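Long-range contacts in takeout-like protein 1 (PDB 3E8T), which binds ubiquinone-8 in a long internal pocket and probably serves as a carrier of hydrophobic ligands in insects: residues 87-92 with 121-126; 101-106 with 176-181. All blocks are in the same frame, centred on the assembly; numbering follows the deposited sequence. Where two conformers were deposited one is given.

How the contacts relate
Contact 1 is buried in the core: two neighbouring strands of the curled antiparallel sheet, its centre about 7 Å from the centre of the chain. Contact 2 is only partly buried and lies about 24 Å from that centre, where the turn at 101-106 meets the end of helix 168-180. Both reach the same sheet, for strand 82-100 leads on to strand 102-103, and their segments alternate along the sequence. In 87-92 with 121-126, paired backbone bonds hold two strands whose faces differ, apolar toward ubiquinone-8 and histidine-bearing behind. In 101-106 with 176-181, aliphatic and aromatic side chains do the joining, and polar groups shape each partner from within.

Contact 1. Residues 87-92 with 121-126; sequences FHLDAT and IHIHLV. With UQ8 (Ubiquinone-8), chain B.
Phe87 and Ile123 form a hydrogen-bonded antiparallel pair, joined by Phe87 N to Ile123 O (3.1 Å) and by the almost straight Ile123 N to Phe87 O (2.8 Å, 173° at the hydrogen). The Phe87 ring lies with one face over Ile123, whose CB makes a CH-pi contact 3.8 Å from the ring centroid. A chi1 of 61° sets Phe87 CG between its backbone N and carbonyl carbon, turning the ring across to the neighbouring strand. UQ8 C19 lies in plane at the ring edge, and C17 comes within 3.5 Å of Phe87 CZ. With an alanine here, Ile123 is likely to lose its aromatic cover and a gap to open beside the prenyl chain.

His88 and His122, the non-hydrogen-bonded pair that follows, project from the other side of the sheet, partly exposed, where ring nitrogens can meet polar partners. The two rings are turned only 12° apart yet offset, with little face shared; instead His88 CB sits over the centre of the His122 ring, 3.4 Å from its centroid. His88 ND1 bonds to Asp72, which should limit how that ring can turn, while His122 NE2 has a weak bond to Asn120.

At Leu89 the side chains return to the lipid side, and backbone bonds to and from Ile121 close the second hydrogen-bonded pair. Branched apolar side chains suit this wall because they fill space beside the prenyl chain and offer it no polar atom: Leu89 CD2 packs 3.7 Å from Ile121 CG2, and Ile121 CD1 lies against UQ8 C30. Farther along, Leu125 CD2 also meets the ligand. Such alternation, apolar toward the polyprenyl tail and polar behind, belongs to an antiparallel sheet curled round the ubiquinone-8 pocket, consistent with the lipid-binding fold of the juvenile-hormone-binding-protein family.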
# COMPACT_ATOMS: atom_id res chain seq x y z
N PHE A 87 -2.72 -6.63 8.12
CA PHE A 87 -1.53 -6.03 8.69
C PHE A 87 -1.75 -4.56 8.99
O PHE A 87 -2.76 -3.99 8.57
CB PHE A 87 -0.30 -6.22 7.75
CG PHE A 87 -0.42 -5.60 6.39
CD1 PHE A 87 0.21 -4.41 6.11
CD2 PHE A 87 -1.13 -6.25 5.37
CE1 PHE A 87 0.17 -3.84 4.85
CE2 PHE A 87 -1.19 -5.68 4.10
CZ PHE A 87 -0.54 -4.46 3.88
N HIS A 88 -0.81 -3.96 9.69
CA HIS A 88 -0.90 -2.54 9.98
C HIS A 88 0.47 -1.92 10.05
O HIS A 88 1.48 -2.61 10.18
CB HIS A 88 -1.71 -2.29 11.26
CG HIS A 88 -1.03 -2.79 12.51
ND1 HIS A 88 -1.16 -4.08 12.98
CD2 HIS A 88 -0.20 -2.16 13.37
CE1 HIS A 88 -0.45 -4.22 14.09
NE2 HIS A 88 0.15 -3.07 14.35
N LEU A 89 0.50 -0.58 9.91
CA LEU A 89 1.75 0.15 9.93
C LEU A 89 1.51 1.64 10.08
O LEU A 89 0.37 2.09 9.96
CB LEU A 89 2.52 -0.09 8.62
CG LEU A 89 1.91 0.52 7.33
CD1 LEU A 89 3.00 0.58 6.28
CD2 LEU A 89 0.73 -0.26 6.83
N ASP A 90 2.56 2.35 10.43
CA ASP A 90 2.65 3.78 10.21
C ASP A 90 3.30 4.01 8.88
O ASP A 90 4.23 3.30 8.53
CB ASP A 90 3.46 4.49 11.31
CG ASP A 90 2.86 4.34 12.70
OD1 ASP A 90 1.67 4.01 12.83
OD2 ASP A 90 3.64 4.60 13.67
N ALA A 91 2.83 4.98 8.12
CA ALA A 91 3.39 5.22 6.80
C ALA A 91 3.42 6.69 6.50
O ALA A 91 2.72 7.48 7.12
CB ALA A 91 2.54 4.54 5.78
N THR A 92 4.23 7.03 5.52
CA THR A 92 4.26 8.39 5.01
C THR A 92 4.15 8.32 3.49
O THR A 92 4.74 7.46 2.86
CB THR A 92 5.53 9.21 5.46
OG1 THR A 92 5.53 9.46 6.87
CG2 THR A 92 5.54 10.56 4.84
N ILE A 121 -2.45 2.59 10.24
CA ILE A 121 -3.29 2.19 9.14
C ILE A 121 -3.36 0.67 9.09
O ILE A 121 -2.32 0.02 9.04
CB ILE A 121 -2.93 2.89 7.79
CG1 ILE A 121 -3.94 2.50 6.72
CG2 ILE A 121 -1.51 2.59 7.40
CD1 ILE A 121 -3.79 3.32 5.41
N HIS A 122 -4.57 0.13 9.07
CA HIS A 122 -4.83 -1.28 8.93
C HIS A 122 -5.27 -1.59 7.54
O HIS A 122 -6.05 -0.85 6.94
CB HIS A 122 -5.88 -1.71 9.94
CG HIS A 122 -5.35 -1.76 11.35
ND1 HIS A 122 -5.24 -2.93 12.07
CD2 HIS A 122 -4.78 -0.81 12.12
CE1 HIS A 122 -4.67 -2.68 13.23
NE2 HIS A 122 -4.41 -1.40 13.30
N ILE A 123 -4.69 -2.66 6.99
CA ILE A 123 -4.91 -3.08 5.64
C ILE A 123 -5.41 -4.53 5.63
O ILE A 123 -4.89 -5.36 6.34
CB ILE A 123 -3.64 -3.01 4.77
CG1 ILE A 123 -3.05 -1.61 4.81
CG2 ILE A 123 -3.89 -3.45 3.35
CD1 ILE A 123 -3.84 -0.59 4.19
N HIS A 124 -6.45 -4.80 4.87
CA HIS A 124 -6.99 -6.15 4.63
C HIS A 124 -6.83 -6.47 3.15
O HIS A 124 -7.46 -5.85 2.29
CB HIS A 124 -8.46 -6.24 5.07
CG HIS A 124 -9.09 -7.58 4.89
ND1 HIS A 124 -8.84 -8.63 5.74
CD2 HIS A 124 -9.97 -8.05 3.96
CE1 HIS A 124 -9.53 -9.69 5.34
NE2 HIS A 124 -10.24 -9.36 4.28
N LEU A 125 -5.96 -7.42 2.86
CA LEU A 125 -5.64 -7.85 1.50
C LEU A 125 -6.18 -9.26 1.28
O LEU A 125 -5.94 -10.15 2.09
CB LEU A 125 -4.11 -7.85 1.32
CG LEU A 125 -3.53 -8.50 0.09
CD1 LEU A 125 -3.85 -7.65 -1.15
CD2 LEU A 125 -2.03 -8.69 0.27
N VAL A 126 -6.88 -9.48 0.18
CA VAL A 126 -7.31 -10.80 -0.23
C VAL A 126 -6.74 -11.05 -1.62
O VAL A 126 -6.88 -10.18 -2.50
CB VAL A 126 -8.84 -10.93 -0.25
CG1 VAL A 126 -9.22 -12.39 -0.60
CG2 VAL A 126 -9.43 -10.45 1.08
C45 UQ8 B . -4.34 17.54 -1.32
C44 UQ8 B . -5.64 17.18 -0.60
C46 UQ8 B . -6.26 18.44 -0.06
C43 UQ8 B . -5.44 16.17 0.52
C42 UQ8 B . -4.55 15.01 0.07
C41 UQ8 B . -5.31 14.14 -0.93
C39 UQ8 B . -5.10 12.68 -0.61
C40 UQ8 B . -4.53 11.71 -1.66
C38 UQ8 B . -5.49 12.18 0.60
C37 UQ8 B . -5.35 10.86 1.00
C36 UQ8 B . -5.62 10.86 2.50
C34 UQ8 B . -5.34 9.52 3.16
C35 UQ8 B . -5.38 9.52 4.55
C33 UQ8 B . -4.98 8.41 2.40
C32 UQ8 B . -4.72 7.11 2.84
C31 UQ8 B . -3.77 6.44 1.81
C29 UQ8 B . -3.54 4.96 2.07
C30 UQ8 B . -4.74 4.03 2.45
C28 UQ8 B . -2.25 4.44 1.99
C27 UQ8 B . -1.91 3.11 2.21
C26 UQ8 B . -0.70 2.69 1.37
C24 UQ8 B . -0.19 1.31 1.80
C25 UQ8 B . 0.49 1.12 3.17
C23 UQ8 B . -0.34 0.24 0.95
C22 UQ8 B . 0.07 -1.08 1.18
C21 UQ8 B . -0.43 -2.01 0.07
C19 UQ8 B . -0.35 -3.50 0.38
C20 UQ8 B . -1.03 -4.36 -0.69
C18 UQ8 B . 1.07 -3.98 0.71
C17 UQ8 B . 1.12 -5.50 0.92
C16 UQ8 B . 2.36 -5.96 1.70
C14 UQ8 B . 2.52 -7.46 1.53
C15 UQ8 B . 1.26 -8.35 1.53
C13 UQ8 B . 3.77 -8.04 1.34
C12 UQ8 B . 3.96 -9.41 1.16
C11 UQ8 B . 5.33 -9.92 1.63
C9 UQ8 B . 5.29 -11.42 1.99
C10 UQ8 B . 4.06 -12.13 1.40
C8 UQ8 B . 6.59 -12.07 1.53
C7 UQ8 B . 6.39 -13.02 0.35
C6 UQ8 B . 5.91 -14.44 0.77
C1 UQ8 B . 4.89 -15.06 0.05
C1M UQ8 B . 4.33 -14.37 -1.03
C2 UQ8 B . 4.42 -16.33 0.39
O2 UQ8 B . 3.52 -16.88 -0.25
C3 UQ8 B . 4.98 -17.01 1.46
O3 UQ8 B . 4.52 -18.26 1.78
C3M UQ8 B . 5.18 -19.25 1.00
C4 UQ8 B . 5.99 -16.42 2.20
O4 UQ8 B . 6.53 -17.11 3.25
C4M UQ8 B . 5.50 -17.54 4.15
C5 UQ8 B . 6.45 -15.14 1.86
O5 UQ8 B . 7.36 -14.65 2.53

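Contact 2. Residues 101-106 with 176-181; sequences GRILIL and TFLNQN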
# COMPACT_ATOMS: atom_id res chain seq x y z
N GLY A 101 -10.12 22.69 -7.13
CA GLY A 101 -11.50 22.35 -6.85
C GLY A 101 -11.81 22.65 -5.39
O GLY A 101 -11.59 23.75 -4.87
N ARG A 102 -12.28 21.64 -4.68
CA ARG A 102 -12.63 21.80 -3.29
C ARG A 102 -12.30 20.55 -2.52
O ARG A 102 -12.22 19.45 -3.07
CB ARG A 102 -14.07 22.09 -3.05
CG ARG A 102 -14.94 21.10 -3.55
CD ARG A 102 -16.49 21.40 -3.26
NE ARG A 102 -17.30 20.39 -3.95
CZ ARG A 102 -17.57 19.18 -3.49
NH1 ARG A 102 -17.27 18.80 -2.26
NH2 ARG A 102 -18.26 18.33 -4.26
N ILE A 103 -12.07 20.75 -1.24
CA ILE A 103 -11.94 19.66 -0.32
C ILE A 103 -13.11 19.78 0.65
O ILE A 103 -13.13 20.66 1.50
CB ILE A 103 -10.56 19.76 0.31
CG1 ILE A 103 -10.32 18.64 1.31
CG2 ILE A 103 -10.32 21.13 0.87
CD1 ILE A 103 -10.43 17.37 0.70
N LEU A 104 -14.07 18.88 0.48
CA LEU A 104 -15.29 18.90 1.28
C LEU A 104 -15.99 20.24 1.07
O LEU A 104 -16.45 20.53 -0.05
CB LEU A 104 -15.00 18.53 2.72
CG LEU A 104 -14.13 17.28 2.98
CD1 LEU A 104 -13.84 17.07 4.49
CD2 LEU A 104 -14.64 15.98 2.32
N ILE A 105 -15.98 21.16 2.02
CA ILE A 105 -16.68 22.43 1.91
C ILE A 105 -15.74 23.61 1.67
O ILE A 105 -16.23 24.73 1.62
CB ILE A 105 -17.50 22.69 3.20
CG1 ILE A 105 -16.63 22.81 4.44
CG2 ILE A 105 -18.60 21.61 3.39
CD1 ILE A 105 -17.37 23.31 5.67
N LEU A 106 -14.43 23.39 1.52
CA LEU A 106 -13.51 24.52 1.31
C LEU A 106 -12.87 24.48 -0.07
O LEU A 106 -12.41 23.45 -0.52
CB LEU A 106 -12.37 24.47 2.31
CG LEU A 106 -12.60 24.79 3.77
CD1 LEU A 106 -11.20 24.85 4.47
CD2 LEU A 106 -13.38 26.11 3.94
N THR A 176 -5.21 23.06 9.07
CA THR A 176 -5.97 22.79 10.27
C THR A 176 -7.24 21.97 9.93
O THR A 176 -7.59 21.01 10.61
CB THR A 176 -6.35 24.08 10.96
OG1 THR A 176 -5.15 24.80 11.34
CG2 THR A 176 -7.26 23.83 12.15
N PHE A 177 -7.95 22.40 8.91
CA PHE A 177 -9.15 21.72 8.43
C PHE A 177 -8.86 20.27 8.06
O PHE A 177 -9.64 19.39 8.42
CB PHE A 177 -9.70 22.53 7.25
CG PHE A 177 -10.92 21.96 6.59
CD1 PHE A 177 -12.16 22.23 7.09
CD2 PHE A 177 -10.84 21.24 5.43
CE1 PHE A 177 -13.25 21.79 6.45
CE2 PHE A 177 -11.93 20.81 4.81
CZ PHE A 177 -13.14 21.06 5.31
N LEU A 178 -7.81 20.03 7.31
CA LEU A 178 -7.50 18.68 6.94
C LEU A 178 -7.21 17.79 8.13
O LEU A 178 -7.71 16.65 8.22
CB LEU A 178 -6.37 18.65 5.94
CG LEU A 178 -6.68 19.29 4.60
CD1 LEU A 178 -5.39 19.40 3.74
CD2 LEU A 178 -7.78 18.52 3.87
N ASN A 179 -6.41 18.30 9.06
CA ASN A 179 -6.08 17.50 10.20
C ASN A 179 -7.29 17.27 11.08
O ASN A 179 -7.42 16.20 11.68
CB ASN A 179 -4.97 18.15 10.98
CG ASN A 179 -3.65 17.95 10.38
OD1 ASN A 179 -3.46 17.34 9.35
ND2 ASN A 179 -2.67 18.33 11.15
N GLN A 180 -8.19 18.24 11.18
CA GLN A 180 -9.40 18.03 11.99
C GLN A 180 -10.33 16.99 11.38
O GLN A 180 -11.01 16.25 12.11
CB GLN A 180 -10.12 19.34 12.07
CG GLN A 180 -9.37 20.19 13.03
CD GLN A 180 -10.03 21.49 13.31
OE1 GLN A 180 -10.85 21.98 12.51
NE2 GLN A 180 -9.68 22.07 14.46
N ASN A 181 -10.36 16.93 10.08
CA ASN A 181 -11.28 16.07 9.35
C ASN A 181 -10.52 14.93 8.70
O ASN A 181 -10.91 14.42 7.69
CB ASN A 181 -12.05 16.89 8.31
CG ASN A 181 -12.90 17.93 8.96
OD1 ASN A 181 -13.95 17.64 9.53
ND2 ASN A 181 -12.44 19.19 8.91
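Leu106 CD1 sits over one face of the Phe177 ring, a CH-pi contact 3.7 Å from the centroid. Leu104 CB meets the ring edge near its plane, 4.1 Å from Phe177 CZ, while Ile105 CG1 approaches the same CZ obliquely. The large flat ring suits this place because it can meet three successive side chains at once; with CG anti to the backbone N (chi1 178°), it extends from the helix into the turn. Beside it, Ile103 CG1, in one of its two conformers, packs on Leu178 CD2 at 3.6 Å, and Leu178 also touches ubiquinone-8.

The second shell shapes both partners. Asn181 ND2 lies over the ring face opposite Leu106 and bonds to Phe177 O (2.8 Å), an oxygen that also accepts Asn181 N from the other side of its carbonyl plane. In the turn, Arg102 NH1 grips Leu104 O at 2.9 Å, with that oxygen close to the guanidinium plane. Farther out, Leu104 packs against helix 182-211, and Ile103 and Leu106 touch Met174. The arrangement is a beta hairpin, strands 102-103 and 106-111 closed by a type II' turn from Ile103 to Leu106, docked by its apolar side chains on the C-terminal end of helix 168-180.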